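E3 SUMO-protein ligase SIZ2 (Saccharomyces cerevisiae, PDB 6U75) acts as an E3 ligase in the sumoylation pathway, transferring SUMO to protein targets, and also binds zinc and double-stranded DNA. Local coordinates at residues Q97-N102 with S219-Q225; F209-L215 with I233-L238; L54-S59 with K128-I132. One frame throughout, in Å; residues are numbered along the deposited sequence.

Contact 1 of 3, residues Q97-N102 with S219-Q225; sequences QNGTGN and SQVPTWQ
The amide nitrogen ND2 of N102 donates across the contact to S219 O, a weak bond of 3.2 Å bent to 128° at the hydrogen. The same nitrogen lies beside Q220, 3.6 Å from Q220 CA. The other arm of the amide, OD1, reaches the P222 ring, where its neighbours are CG and CD. N102 holds its CG beside its own backbone N (chi1 -78°), which swings the amide over toward the 219-222 backbone. Cut back to an alanine, this position is likely to leave S219 O without its amide donor and a gap beside the P222 ring. Further along the ring edge come two backbone oxygens, T100 O at 3.4 Å from P222 CD and G101 O at 4.0 Å from P222 CG. P222 is thus bordered by three oxygens of the 97-102 loop. It is also the centre of an inverse gamma turn, closed by a bond from T223 N to V221 O. The contact joins two domains: residues 97-102 belong to the PINIT domain, residues 219-225 to the SP-RING zinc finger, where they follow helix 211-218. T100 places OG1 between its backbone N and carbonyl carbon, where the hydroxyl bonds to G93 O, with K92 NZ as a weaker second partner. Its methyl CG2 is then left to face P222 O at 3.8 Å. At the far end Q97 and Q225, which directly precedes the zinc ligand C226, stretch toward each other from opposite directions, both extended beyond CG. Their amide planes lie 29° apart, and NE2 of Q97 and NE2 of Q225 stand 3.7 Å from each other, a van der Waals approach without a hydrogen bond.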
ATOM      1  N   GLN A  97       0.416 -13.554  -4.866  1.00 84.26           N
ATOM      2  CA  GLN A  97      -0.632 -13.168  -3.934  1.00 77.67           C
ATOM      3  C   GLN A  97      -1.715 -12.376  -4.653  1.00 63.30           C
ATOM      4  O   GLN A  97      -1.442 -11.632  -5.598  1.00 61.73           O
ATOM      5  CB  GLN A  97      -0.058 -12.335  -2.784  1.00 73.98           C
ATOM      6  CG  GLN A  97      -1.036 -12.081  -1.650  1.00 73.09           C
ATOM      7  CD  GLN A  97      -0.395 -11.351  -0.486  1.00 71.82           C
ATOM      8  OE1 GLN A  97       0.830 -11.329  -0.353  1.00 78.34           O
ATOM      9  NE2 GLN A  97      -1.219 -10.743   0.360  1.00 53.25           N
ATOM     10  N   ASN A  98      -2.951 -12.546  -4.190  1.00 60.08           N
ATOM     11  CA  ASN A  98      -4.105 -11.857  -4.748  1.00 65.06           C
ATOM     12  C   ASN A  98      -4.423 -10.623  -3.916  1.00 55.74           C
ATOM     13  O   ASN A  98      -4.330 -10.649  -2.685  1.00 65.38           O
ATOM     14  CB  ASN A  98      -5.322 -12.783  -4.791  1.00 71.29           C
ATOM     15  CG  ASN A  98      -5.102 -13.989  -5.681  1.00 54.00           C
ATOM     16  OD1 ASN A  98      -4.507 -13.885  -6.753  1.00 65.40           O
ATOM     17  ND2 ASN A  98      -5.578 -15.146  -5.236  1.00 46.01           N
ATOM     18  N   GLY A  99      -4.804  -9.544  -4.594  1.00 66.75           N
ATOM     19  CA  GLY A  99      -5.099  -8.292  -3.934  1.00 49.84           C
ATOM     20  C   GLY A  99      -3.905  -7.393  -3.710  1.00 49.81           C
ATOM     21  O   GLY A  99      -4.052  -6.350  -3.060  1.00 72.75           O
ATOM     22  N   THR A 100      -2.731  -7.760  -4.224  1.00 49.07           N
ATOM     23  CA  THR A 100      -1.511  -6.981  -4.053  1.00 49.20           C
ATOM     24  C   THR A 100      -1.158  -6.185  -5.304  1.00 52.46           C
ATOM     25  O   THR A 100       0.022  -5.924  -5.562  1.00 62.60           O
ATOM     26  CB  THR A 100      -0.347  -7.897  -3.672  1.00 55.83           C
ATOM     27  OG1 THR A 100      -0.014  -8.740  -4.782  1.00 65.36           O
ATOM     28  CG2 THR A 100      -0.718  -8.762  -2.478  1.00 62.06           C
ATOM     29  N   GLY A 101      -2.157  -5.801  -6.091  1.00 48.62           N
ATOM     30  CA  GLY A 101      -1.933  -5.024  -7.286  1.00 50.90           C
ATOM     31  C   GLY A 101      -2.102  -3.539  -7.031  1.00 43.88           C
ATOM     32  O   GLY A 101      -2.730  -3.123  -6.060  1.00 44.34           O
ATOM     33  N   ASN A 102      -1.521  -2.744  -7.919  1.00 34.57           N
ATOM     34  CA  ASN A 102      -1.644  -1.297  -7.890  1.00 37.00           C
ATOM     35  C   ASN A 102      -2.468  -0.809  -9.070  1.00 38.81           C
ATOM     36  O   ASN A 102      -2.598  -1.506 -10.083  1.00 45.90           O
ATOM     37  CB  ASN A 102      -0.264  -0.627  -7.928  1.00 46.71           C
ATOM     38  CG  ASN A 102       0.441  -0.663  -6.590  1.00 45.11           C
ATOM     39  OD1 ASN A 102      -0.176  -0.912  -5.555  1.00 47.96           O
ATOM     40  ND2 ASN A 102       1.742  -0.401  -6.604  1.00 55.14           N
ATOM     41  N   SER A 219       3.773   1.055  -0.907  1.00 31.97           N
ATOM     42  CA  SER A 219       3.337   1.850  -2.047  1.00 30.44           C
ATOM     43  C   SER A 219       3.580   1.148  -3.375  1.00 33.24           C
ATOM     44  O   SER A 219       3.035   1.585  -4.396  1.00 45.60           O
ATOM     45  CB  SER A 219       4.046   3.206  -2.047  1.00 30.97           C
ATOM     46  OG  SER A 219       5.434   3.058  -2.292  1.00 46.63           O
ATOM     47  N   GLN A 220       4.375   0.077  -3.388  1.00 43.66           N
ATOM     48  CA  GLN A 220       4.671  -0.669  -4.601  1.00 43.61           C
ATOM     49  C   GLN A 220       4.355  -2.153  -4.503  1.00 39.87           C
ATOM     50  O   GLN A 220       4.274  -2.814  -5.545  1.00 51.81           O
ATOM     51  CB  GLN A 220       6.151  -0.497  -4.984  1.00 48.47           C
ATOM     52  CG  GLN A 220       7.131  -0.799  -3.861  1.00 40.82           C
ATOM     53  CD  GLN A 220       8.489  -0.169  -4.091  1.00 41.75           C
ATOM     54  OE1 GLN A 220       8.640   0.720  -4.931  1.00 47.36           O
ATOM     55  NE2 GLN A 220       9.489  -0.623  -3.344  1.00 41.81           N
ATOM     56  N   VAL A 221       4.173  -2.694  -3.302  1.00 34.70           N
ATOM     57  CA  VAL A 221       3.741  -4.079  -3.123  1.00 44.02           C
ATOM     58  C   VAL A 221       2.781  -4.121  -1.936  1.00 36.21           C
ATOM     59  O   VAL A 221       3.204  -4.411  -0.809  1.00 36.29           O
ATOM     60  CB  VAL A 221       4.936  -5.022  -2.911  1.00 45.90           C
ATOM     61  CG1 VAL A 221       4.479  -6.474  -2.962  1.00 49.43           C
ATOM     62  CG2 VAL A 221       6.013  -4.768  -3.955  1.00 39.08           C
ATOM     63  N   PRO A 222       1.488  -3.842  -2.139  1.00 37.36           N
ATOM     64  CA  PRO A 222       0.566  -3.745  -0.998  1.00 36.44           C
ATOM     65  C   PRO A 222       0.264  -5.079  -0.327  1.00 37.84           C
ATOM     66  O   PRO A 222      -0.852  -5.594  -0.434  1.00 41.08           O
ATOM     67  CB  PRO A 222      -0.700  -3.140  -1.625  1.00 37.05           C
ATOM     68  CG  PRO A 222      -0.254  -2.535  -2.915  1.00 43.91           C
ATOM     69  CD  PRO A 222       0.858  -3.401  -3.394  1.00 37.21           C
ATOM     70  N   THR A 223       1.248  -5.640   0.379  1.00 38.71           N
ATOM     71  CA  THR A 223       0.997  -6.842   1.169  1.00 35.29           C
ATOM     72  C   THR A 223       0.391  -6.506   2.525  1.00 37.19           C
ATOM     73  O   THR A 223      -0.417  -7.280   3.050  1.00 47.01           O
ATOM     74  CB  THR A 223       2.293  -7.630   1.374  1.00 37.36           C
ATOM     75  OG1 THR A 223       3.107  -6.973   2.353  1.00 47.76           O
ATOM     76  CG2 THR A 223       3.067  -7.737   0.072  1.00 40.39           C
ATOM     77  N   TRP A 224       0.768  -5.365   3.096  1.00 39.00           N
ATOM     78  CA  TRP A 224       0.280  -4.928   4.401  1.00 36.62           C
ATOM     79  C   TRP A 224       0.432  -6.035   5.440  1.00 36.48           C
ATOM     80  O   TRP A 224      -0.494  -6.368   6.182  1.00 42.97           O
ATOM     81  CB  TRP A 224      -1.163  -4.440   4.303  1.00 35.96           C
ATOM     82  CG  TRP A 224      -1.237  -3.125   3.607  1.00 35.88           C
ATOM     83  CD1 TRP A 224      -1.593  -2.899   2.311  1.00 40.24           C
ATOM     84  CD2 TRP A 224      -0.906  -1.849   4.162  1.00 39.35           C
ATOM     85  NE1 TRP A 224      -1.517  -1.557   2.028  1.00 37.86           N
ATOM     86  CE2 TRP A 224      -1.097  -0.891   3.148  1.00 31.87           C
ATOM     87  CE3 TRP A 224      -0.474  -1.422   5.421  1.00 34.59           C
ATOM     88  CZ2 TRP A 224      -0.873   0.467   3.354  1.00 26.86           C
ATOM     89  CZ3 TRP A 224      -0.252  -0.075   5.624  1.00 34.23           C
ATOM     90  CH2 TRP A 224      -0.452   0.855   4.596  1.00 26.45           C
ATOM     91  N   GLN A 225       1.634  -6.601   5.486  1.00 51.14           N
ATOM     92  CA  GLN A 225       2.020  -7.580   6.489  1.00 48.07           C
ATOM     93  C   GLN A 225       3.218  -7.045   7.256  1.00 40.11           C
ATOM     94  O   GLN A 225       4.151  -6.495   6.662  1.00 44.84           O
ATOM     95  CB  GLN A 225       2.366  -8.926   5.849  1.00 52.41           C
ATOM     96  CG  GLN A 225       1.214  -9.566   5.095  1.00 55.55           C
ATOM     97  CD  GLN A 225       1.635 -10.811   4.342  1.00 68.40           C
ATOM     98  OE1 GLN A 225       2.708 -11.365   4.585  1.00 69.15           O
ATOM     99  NE2 GLN A 225       0.793 -11.255   3.415  1.00 61.36           N
TER

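Contact 2 of 3, residues F209-L215 with I233-L238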
ATOM      1  N   PHE A 209       9.939  -1.385  13.023  1.00 35.20           N
ATOM      2  CA  PHE A 209      10.392  -1.149  11.662  1.00 33.24           C
ATOM      3  C   PHE A 209      10.160   0.316  11.324  1.00 30.90           C
ATOM      4  O   PHE A 209       9.241   0.949  11.851  1.00 45.56           O
ATOM      5  CB  PHE A 209       9.654  -2.045  10.662  1.00 33.54           C
ATOM      6  CG  PHE A 209       8.159  -1.963  10.770  1.00 31.25           C
ATOM      7  CD1 PHE A 209       7.468  -2.797  11.631  1.00 31.70           C
ATOM      8  CD2 PHE A 209       7.446  -1.047  10.017  1.00 33.78           C
ATOM      9  CE1 PHE A 209       6.093  -2.723  11.735  1.00 33.35           C
ATOM     10  CE2 PHE A 209       6.070  -0.968  10.118  1.00 39.12           C
ATOM     11  CZ  PHE A 209       5.393  -1.807  10.977  1.00 32.69           C
ATOM     12  N   ASP A 210      11.002   0.853  10.446  1.00 35.73           N
ATOM     13  CA  ASP A 210      10.868   2.250  10.056  1.00 30.14           C
ATOM     14  C   ASP A 210       9.548   2.461   9.327  1.00 27.31           C
ATOM     15  O   ASP A 210       9.281   1.818   8.306  1.00 30.11           O
ATOM     16  CB  ASP A 210      12.039   2.672   9.175  1.00 26.18           C
ATOM     17  CG  ASP A 210      12.134   4.179   9.021  1.00 27.70           C
ATOM     18  OD1 ASP A 210      12.661   4.837   9.941  1.00 25.53           O
ATOM     19  OD2 ASP A 210      11.676   4.705   7.986  1.00 24.88           O
ATOM     20  N   ALA A 211       8.720   3.364   9.854  1.00 28.63           N
ATOM     21  CA  ALA A 211       7.412   3.605   9.257  1.00 25.99           C
ATOM     22  C   ALA A 211       7.540   4.103   7.824  1.00 23.30           C
ATOM     23  O   ALA A 211       6.766   3.700   6.947  1.00 23.95           O
ATOM     24  CB  ALA A 211       6.631   4.611  10.102  1.00 29.97           C
ATOM     25  N   LEU A 212       8.512   4.979   7.564  1.00 33.02           N
ATOM     26  CA  LEU A 212       8.643   5.552   6.230  1.00 30.24           C
ATOM     27  C   LEU A 212       9.050   4.492   5.214  1.00 28.59           C
ATOM     28  O   LEU A 212       8.498   4.439   4.109  1.00 30.49           O
ATOM     29  CB  LEU A 212       9.653   6.699   6.248  1.00 26.15           C
ATOM     30  CG  LEU A 212       9.796   7.482   4.942  1.00 25.10           C
ATOM     31  CD1 LEU A 212       8.452   8.033   4.497  1.00 30.75           C
ATOM     32  CD2 LEU A 212      10.806   8.605   5.101  1.00 27.33           C
ATOM     33  N   TRP A 213      10.003   3.630   5.571  1.00 22.99           N
ATOM     34  CA  TRP A 213      10.396   2.563   4.659  1.00 25.25           C
ATOM     35  C   TRP A 213       9.282   1.543   4.475  1.00 32.48           C
ATOM     36  O   TRP A 213       9.120   0.996   3.378  1.00 27.54           O
ATOM     37  CB  TRP A 213      11.666   1.885   5.162  1.00 33.92           C
ATOM     38  CG  TRP A 213      12.906   2.629   4.787  1.00 28.12           C
ATOM     39  CD1 TRP A 213      13.623   3.483   5.572  1.00 25.98           C
ATOM     40  CD2 TRP A 213      13.572   2.590   3.521  1.00 28.01           C
ATOM     41  NE1 TRP A 213      14.700   3.975   4.874  1.00 27.02           N
ATOM     42  CE2 TRP A 213      14.691   3.442   3.612  1.00 36.71           C
ATOM     43  CE3 TRP A 213      13.334   1.915   2.321  1.00 34.31           C
ATOM     44  CZ2 TRP A 213      15.568   3.636   2.548  1.00 32.43           C
ATOM     45  CZ3 TRP A 213      14.206   2.109   1.267  1.00 39.83           C
ATOM     46  CH2 TRP A 213      15.310   2.962   1.387  1.00 26.74           C
ATOM     47  N   PHE A 214       8.498   1.280   5.522  1.00 32.35           N
ATOM     48  CA  PHE A 214       7.347   0.397   5.373  1.00 24.35           C
ATOM     49  C   PHE A 214       6.343   0.979   4.385  1.00 27.82           C
ATOM     50  O   PHE A 214       5.849   0.275   3.497  1.00 35.97           O
ATOM     51  CB  PHE A 214       6.691   0.158   6.731  1.00 25.92           C
ATOM     52  CG  PHE A 214       5.438  -0.668   6.660  1.00 30.30           C
ATOM     53  CD1 PHE A 214       5.504  -2.046   6.555  1.00 44.87           C
ATOM     54  CD2 PHE A 214       4.192  -0.064   6.702  1.00 33.62           C
ATOM     55  CE1 PHE A 214       4.352  -2.807   6.491  1.00 30.90           C
ATOM     56  CE2 PHE A 214       3.037  -0.820   6.639  1.00 32.49           C
ATOM     57  CZ  PHE A 214       3.118  -2.193   6.533  1.00 40.22           C
ATOM     58  N   LEU A 215       6.027   2.269   4.526  1.00 33.57           N
ATOM     59  CA  LEU A 215       5.095   2.904   3.600  1.00 28.82           C
ATOM     60  C   LEU A 215       5.656   2.947   2.185  1.00 32.39           C
ATOM     61  O   LEU A 215       4.898   2.852   1.213  1.00 25.96           O
ATOM     62  CB  LEU A 215       4.760   4.317   4.078  1.00 27.83           C
ATOM     63  CG  LEU A 215       3.945   4.411   5.370  1.00 27.97           C
ATOM     64  CD1 LEU A 215       3.897   5.847   5.864  1.00 30.15           C
ATOM     65  CD2 LEU A 215       2.539   3.871   5.162  1.00 30.42           C
ATOM     66  N   ILE A 233      -1.716  -6.239   8.884  1.00 49.00           N
ATOM     67  CA  ILE A 233      -2.000  -5.015   9.614  1.00 50.12           C
ATOM     68  C   ILE A 233      -2.609  -4.004   8.650  1.00 48.79           C
ATOM     69  O   ILE A 233      -2.685  -4.227   7.441  1.00 44.46           O
ATOM     70  CB  ILE A 233      -0.748  -4.435  10.298  1.00 49.49           C
ATOM     71  CG1 ILE A 233       0.370  -4.212   9.276  1.00 46.30           C
ATOM     72  CG2 ILE A 233      -0.276  -5.361  11.406  1.00 49.93           C
ATOM     73  CD1 ILE A 233       1.590  -3.531   9.854  1.00 37.91           C
ATOM     74  N   LYS A 234      -3.048  -2.880   9.208  1.00 46.29           N
ATOM     75  CA  LYS A 234      -3.689  -1.822   8.443  1.00 45.71           C
ATOM     76  C   LYS A 234      -3.051  -0.487   8.798  1.00 38.12           C
ATOM     77  O   LYS A 234      -2.451  -0.323   9.862  1.00 32.00           O
ATOM     78  CB  LYS A 234      -5.201  -1.789   8.702  1.00 51.82           C
ATOM     79  CG  LYS A 234      -5.922  -3.041   8.211  1.00 51.85           C
ATOM     80  CD  LYS A 234      -6.990  -3.515   9.186  1.00 59.14           C
ATOM     81  CE  LYS A 234      -8.248  -2.668   9.109  1.00 70.11           C
ATOM     82  NZ  LYS A 234      -9.270  -3.113  10.098  1.00 72.36           N
ATOM     83  N   PHE A 235      -3.192   0.470   7.878  1.00 35.46           N
ATOM     84  CA  PHE A 235      -2.504   1.749   8.023  1.00 33.32           C
ATOM     85  C   PHE A 235      -2.830   2.417   9.353  1.00 33.11           C
ATOM     86  O   PHE A 235      -1.941   2.971  10.011  1.00 41.08           O
ATOM     87  CB  PHE A 235      -2.871   2.668   6.860  1.00 31.90           C
ATOM     88  CG  PHE A 235      -2.310   4.054   6.984  1.00 28.97           C
ATOM     89  CD1 PHE A 235      -0.948   4.273   6.892  1.00 32.34           C
ATOM     90  CD2 PHE A 235      -3.146   5.137   7.190  1.00 26.85           C
ATOM     91  CE1 PHE A 235      -0.429   5.545   7.008  1.00 35.68           C
ATOM     92  CE2 PHE A 235      -2.632   6.412   7.305  1.00 39.28           C
ATOM     93  CZ  PHE A 235      -1.271   6.616   7.214  1.00 40.46           C
ATOM     94  N   ASP A 236      -4.096   2.376   9.769  1.00 44.88           N
ATOM     95  CA  ASP A 236      -4.508   3.075  10.980  1.00 39.08           C
ATOM     96  C   ASP A 236      -4.013   2.405  12.255  1.00 38.31           C
ATOM     97  O   ASP A 236      -4.172   2.983  13.335  1.00 43.63           O
ATOM     98  CB  ASP A 236      -6.033   3.194  11.016  1.00 51.96           C
ATOM     99  CG  ASP A 236      -6.574   4.061   9.895  1.00 72.46           C
ATOM    100  OD1 ASP A 236      -5.895   5.039   9.518  1.00 57.50           O
ATOM    101  OD2 ASP A 236      -7.676   3.763   9.389  1.00 96.12           O
ATOM    102  N   GLN A 237      -3.421   1.214  12.164  1.00 43.96           N
ATOM    103  CA  GLN A 237      -2.848   0.560  13.334  1.00 39.87           C
ATOM    104  C   GLN A 237      -1.404   0.967  13.593  1.00 41.79           C
ATOM    105  O   GLN A 237      -0.895   0.723  14.692  1.00 37.74           O
ATOM    106  CB  GLN A 237      -2.915  -0.962  13.177  1.00 38.50           C
ATOM    107  CG  GLN A 237      -4.326  -1.516  13.088  1.00 49.99           C
ATOM    108  CD  GLN A 237      -4.348  -3.017  12.877  1.00 55.59           C
ATOM    109  OE1 GLN A 237      -3.345  -3.701  13.086  1.00 66.83           O
ATOM    110  NE2 GLN A 237      -5.494  -3.537  12.454  1.00 51.68           N
ATOM    111  N   LEU A 238      -0.738   1.576  12.614  1.00 44.27           N
ATOM    112  CA  LEU A 238       0.662   1.946  12.770  1.00 43.71           C
ATOM    113  C   LEU A 238       0.808   3.054  13.804  1.00 36.94           C
ATOM    114  O   LEU A 238       0.112   4.072  13.741  1.00 46.58           O
ATOM    115  CB  LEU A 238       1.241   2.400  11.431  1.00 44.78           C
ATOM    116  CG  LEU A 238       1.203   1.372  10.299  1.00 38.73           C
ATOM    117  CD1 LEU A 238       1.663   1.997   8.993  1.00 36.09           C
ATOM    118  CD2 LEU A 238       2.057   0.165  10.644  1.00 37.41           C
TER
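L238 splits its two methyl groups over two phenylalanine rings, one methyl to each. Its CD2 meets the rim of the F209 ring near the ring plane, 3.9 Å from CZ of F209, while its CD1 approaches the F214 ring obliquely, 3.9 Å from F214 CE2. The rings of F209 and F214 share a second neighbour in I233, whose CD1 comes within 3.9 Å of F214 CZ and also lies obliquely to F209. F214 and I233 reach toward each other from opposite directions, the I233 methyl lying obliquely to the ring; F214 holds its CG anti to the backbone N (chi1 176°), which carries the ring off the helix toward the loop. Together these side chains form part of the hydrophobic core of the SP-RING, a RING variant that binds zinc here through C203, H205, C226 and C229. The core sits between the start of helix 211-218 and the short 3-10 turn at 235-237. D210 is the N-cap of that helix, its OD2 accepting from W213 N at 3.1 Å. Farther along, L215 crosses F235 at about a right angle, with L215 CD2 at the ring edge, 3.9 Å from F235 CE1. L145 of helix 142-150 touches both, and R152 makes a cation-pi contact with F235.

Contact 3 of 3, residues L54-S59 with K128-I132; sequences LFSGFS and KEYSI
G57 and S131 exchange two backbone hydrogen bonds, G57 N to S131 O at 2.9 Å and S131 N to G57 O at 2.8 Å. Beyond them S59 N donates to E129 O at 2.9 Å. Strands 50-58 and 130-139 pair here as antiparallel neighbours in a sheet of the PINIT domain, with S56 opposite I132 and F58 opposite Y130 as non-hydrogen-bonded pairs. Strand 12-21 bonds to Y130 and I132 from the other edge of 130-139. The buried hydroxyls find partners beyond the two segments: S59 OG and S131 OG bond to different carboxylate oxygens of E65, so one carboxylate joins the two segments, and S56 OG bonds to D73 O. At the strand end K128 bends at its third torsion (chi3 65°) and sets NZ over the centre of the F58 ring, 3.3 Å from the centroid, a cation-pi contact to which CE adds a CH-pi approach. Y130 lies beside F58 and points the same way, the ring planes inclined at 33° and the centroids 5.3 Å apart. At the opposite end of the pairing I132 divides its branches, CG2 packing on L54 CD1 and CD1 lying against CB and OG of S56.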
ATOM      1  N   LEU A  54      -6.842   3.789 -13.194  1.00 26.45           N
ATOM      2  CA  LEU A  54      -7.544   2.597 -13.643  1.00 25.12           C
ATOM      3  C   LEU A  54      -7.439   1.516 -12.576  1.00 26.42           C
ATOM      4  O   LEU A  54      -6.377   1.314 -11.982  1.00 30.55           O
ATOM      5  CB  LEU A  54      -6.948   2.098 -14.959  1.00 37.95           C
ATOM      6  CG  LEU A  54      -7.531   0.828 -15.580  1.00 40.01           C
ATOM      7  CD1 LEU A  54      -8.872   1.107 -16.234  1.00 44.43           C
ATOM      8  CD2 LEU A  54      -6.552   0.245 -16.586  1.00 42.96           C
ATOM      9  N   PHE A  55      -8.550   0.825 -12.336  1.00 27.85           N
ATOM     10  CA  PHE A  55      -8.632  -0.220 -11.327  1.00 25.77           C
ATOM     11  C   PHE A  55      -9.164  -1.495 -11.962  1.00 28.09           C
ATOM     12  O   PHE A  55     -10.015  -1.446 -12.855  1.00 36.59           O
ATOM     13  CB  PHE A  55      -9.542   0.198 -10.166  1.00 29.74           C
ATOM     14  CG  PHE A  55      -9.003   1.340  -9.353  1.00 35.18           C
ATOM     15  CD1 PHE A  55      -9.155   2.648  -9.782  1.00 27.80           C
ATOM     16  CD2 PHE A  55      -8.348   1.105  -8.156  1.00 33.92           C
ATOM     17  CE1 PHE A  55      -8.660   3.697  -9.034  1.00 24.65           C
ATOM     18  CE2 PHE A  55      -7.852   2.152  -7.406  1.00 38.46           C
ATOM     19  CZ  PHE A  55      -8.008   3.448  -7.845  1.00 25.75           C
ATOM     20  N   SER A  56      -8.661  -2.633 -11.491  1.00 34.16           N
ATOM     21  CA  SER A  56      -9.105  -3.941 -11.944  1.00 26.53           C
ATOM     22  C   SER A  56      -9.279  -4.837 -10.729  1.00 25.76           C
ATOM     23  O   SER A  56      -8.431  -4.846  -9.833  1.00 26.61           O
ATOM     24  CB  SER A  56      -8.107  -4.570 -12.924  1.00 28.74           C
ATOM     25  OG  SER A  56      -8.511  -5.873 -13.307  1.00 23.86           O
ATOM     26  N   GLY A  57     -10.381  -5.584 -10.699  1.00 31.48           N
ATOM     27  CA  GLY A  57     -10.658  -6.460  -9.580  1.00 32.75           C
ATOM     28  C   GLY A  57     -11.322  -7.743 -10.034  1.00 28.76           C
ATOM     29  O   GLY A  57     -11.880  -7.825 -11.128  1.00 29.63           O
ATOM     30  N   PHE A  58     -11.245  -8.755  -9.174  1.00 34.22           N
ATOM     31  CA  PHE A  58     -11.943 -10.005  -9.440  1.00 29.40           C
ATOM     32  C   PHE A  58     -13.447  -9.770  -9.415  1.00 38.45           C
ATOM     33  O   PHE A  58     -13.979  -9.174  -8.473  1.00 40.63           O
ATOM     34  CB  PHE A  58     -11.557 -11.069  -8.411  1.00 26.71           C
ATOM     35  CG  PHE A  58     -10.206 -11.688  -8.645  1.00 44.52           C
ATOM     36  CD1 PHE A  58      -9.819 -12.096  -9.913  1.00 46.53           C
ATOM     37  CD2 PHE A  58      -9.323 -11.865  -7.594  1.00 44.81           C
ATOM     38  CE1 PHE A  58      -8.579 -12.666 -10.126  1.00 42.23           C
ATOM     39  CE2 PHE A  58      -8.081 -12.433  -7.800  1.00 57.31           C
ATOM     40  CZ  PHE A  58      -7.708 -12.835  -9.068  1.00 54.35           C
ATOM     41  N   SER A  59     -14.131 -10.238 -10.455  1.00 30.22           N
ATOM     42  CA  SER A  59     -15.576 -10.067 -10.597  1.00 35.81           C
ATOM     43  C   SER A  59     -16.243 -11.363 -10.148  1.00 44.29           C
ATOM     44  O   SER A  59     -16.429 -12.294 -10.932  1.00 41.68           O
ATOM     45  CB  SER A  59     -15.940  -9.714 -12.034  1.00 37.51           C
ATOM     46  OG  SER A  59     -17.345  -9.668 -12.208  1.00 48.02           O
ATOM     47  N   LYS A 128     -10.416 -16.000 -14.899  1.00 44.35           N
ATOM     48  CA  LYS A 128     -11.485 -15.476 -14.064  1.00 43.73           C
ATOM     49  C   LYS A 128     -11.981 -14.160 -14.642  1.00 30.70           C
ATOM     50  O   LYS A 128     -11.244 -13.452 -15.335  1.00 30.42           O
ATOM     51  CB  LYS A 128     -11.015 -15.270 -12.618  1.00 33.17           C
ATOM     52  CG  LYS A 128     -10.852 -16.565 -11.831  1.00 49.64           C
ATOM     53  CD  LYS A 128     -10.143 -16.340 -10.501  1.00 55.41           C
ATOM     54  CE  LYS A 128     -10.955 -15.465  -9.558  1.00 52.74           C
ATOM     55  NZ  LYS A 128     -10.261 -15.260  -8.256  1.00 69.45           N
ATOM     56  N   GLU A 129     -13.238 -13.838 -14.357  1.00 32.94           N
ATOM     57  CA  GLU A 129     -13.820 -12.596 -14.838  1.00 33.73           C
ATOM     58  C   GLU A 129     -13.307 -11.418 -14.019  1.00 28.99           C
ATOM     59  O   GLU A 129     -13.060 -11.533 -12.816  1.00 35.35           O
ATOM     60  CB  GLU A 129     -15.347 -12.657 -14.773  1.00 34.19           C
ATOM     61  CG  GLU A 129     -15.952 -13.749 -15.638  1.00 51.57           C
ATOM     62  CD  GLU A 129     -17.466 -13.788 -15.556  1.00 53.37           C
ATOM     63  OE1 GLU A 129     -18.040 -14.893 -15.657  1.00 50.08           O
ATOM     64  OE2 GLU A 129     -18.080 -12.714 -15.385  1.00 71.98           O
ATOM     65  N   TYR A 130     -13.144 -10.278 -14.687  1.00 26.23           N
ATOM     66  CA  TYR A 130     -12.600  -9.084 -14.058  1.00 31.85           C
ATOM     67  C   TYR A 130     -13.535  -7.902 -14.266  1.00 31.02           C
ATOM     68  O   TYR A 130     -14.271  -7.833 -15.252  1.00 32.26           O
ATOM     69  CB  TYR A 130     -11.209  -8.739 -14.617  1.00 36.13           C
ATOM     70  CG  TYR A 130     -10.129  -9.735 -14.254  1.00 34.47           C
ATOM     71  CD1 TYR A 130      -9.866 -10.831 -15.063  1.00 29.85           C
ATOM     72  CD2 TYR A 130      -9.369  -9.575 -13.104  1.00 30.69           C
ATOM     73  CE1 TYR A 130      -8.881 -11.742 -14.735  1.00 30.23           C
ATOM     74  CE2 TYR A 130      -8.381 -10.480 -12.768  1.00 34.38           C
ATOM     75  CZ  TYR A 130      -8.142 -11.561 -13.586  1.00 37.85           C
ATOM     76  OH  TYR A 130      -7.158 -12.465 -13.256  1.00 32.07           O
ATOM     77  N   SER A 131     -13.501  -6.976 -13.312  1.00 29.34           N
ATOM     78  CA  SER A 131     -14.180  -5.693 -13.412  1.00 30.00           C
ATOM     79  C   SER A 131     -13.131  -4.600 -13.566  1.00 39.20           C
ATOM     80  O   SER A 131     -12.176  -4.536 -12.781  1.00 40.90           O
ATOM     81  CB  SER A 131     -15.045  -5.423 -12.179  1.00 41.86           C
ATOM     82  OG  SER A 131     -16.130  -6.329 -12.103  1.00 54.49           O
ATOM     83  N   ILE A 132     -13.315  -3.751 -14.573  1.00 26.07           N
ATOM     84  CA  ILE A 132     -12.414  -2.650 -14.888  1.00 32.69           C
ATOM     85  C   ILE A 132     -13.165  -1.350 -14.642  1.00 34.83           C
ATOM     86  O   ILE A 132     -14.268  -1.157 -15.170  1.00 35.72           O
ATOM     87  CB  ILE A 132     -11.925  -2.729 -16.345  1.00 41.76           C
ATOM     88  CG1 ILE A 132     -11.166  -4.037 -16.594  1.00 47.53           C
ATOM     89  CG2 ILE A 132     -11.060  -1.526 -16.686  1.00 43.13           C
ATOM     90  CD1 ILE A 132      -9.835  -4.133 -15.876  1.00 40.67           C
TER

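In the fold
Contact 1 lies between the other two, its centre 14 Å from that of contact 2 and 16 Å from that of contact 3. It touches both: W224 O takes a backbone hydrogen bond from I233 N (3.0 Å), and W224 CZ3 packs on F214 CE2 (3.5 Å), while N98 CG reaches F58 CE2 at 4.0 Å. Contacts 2 and 3 stay apart, with nearest atoms about 15 Å from each other, one within the SP-RING and one within the PINIT sheet. The zinc ion is closest to contact 2, about 5 Å from the F209 side chain; in contact 1 the side chain of Q225 is about 9 Å from the bound zinc ion. The domain interface at contact 1 therefore adjoins the core beside the metal site.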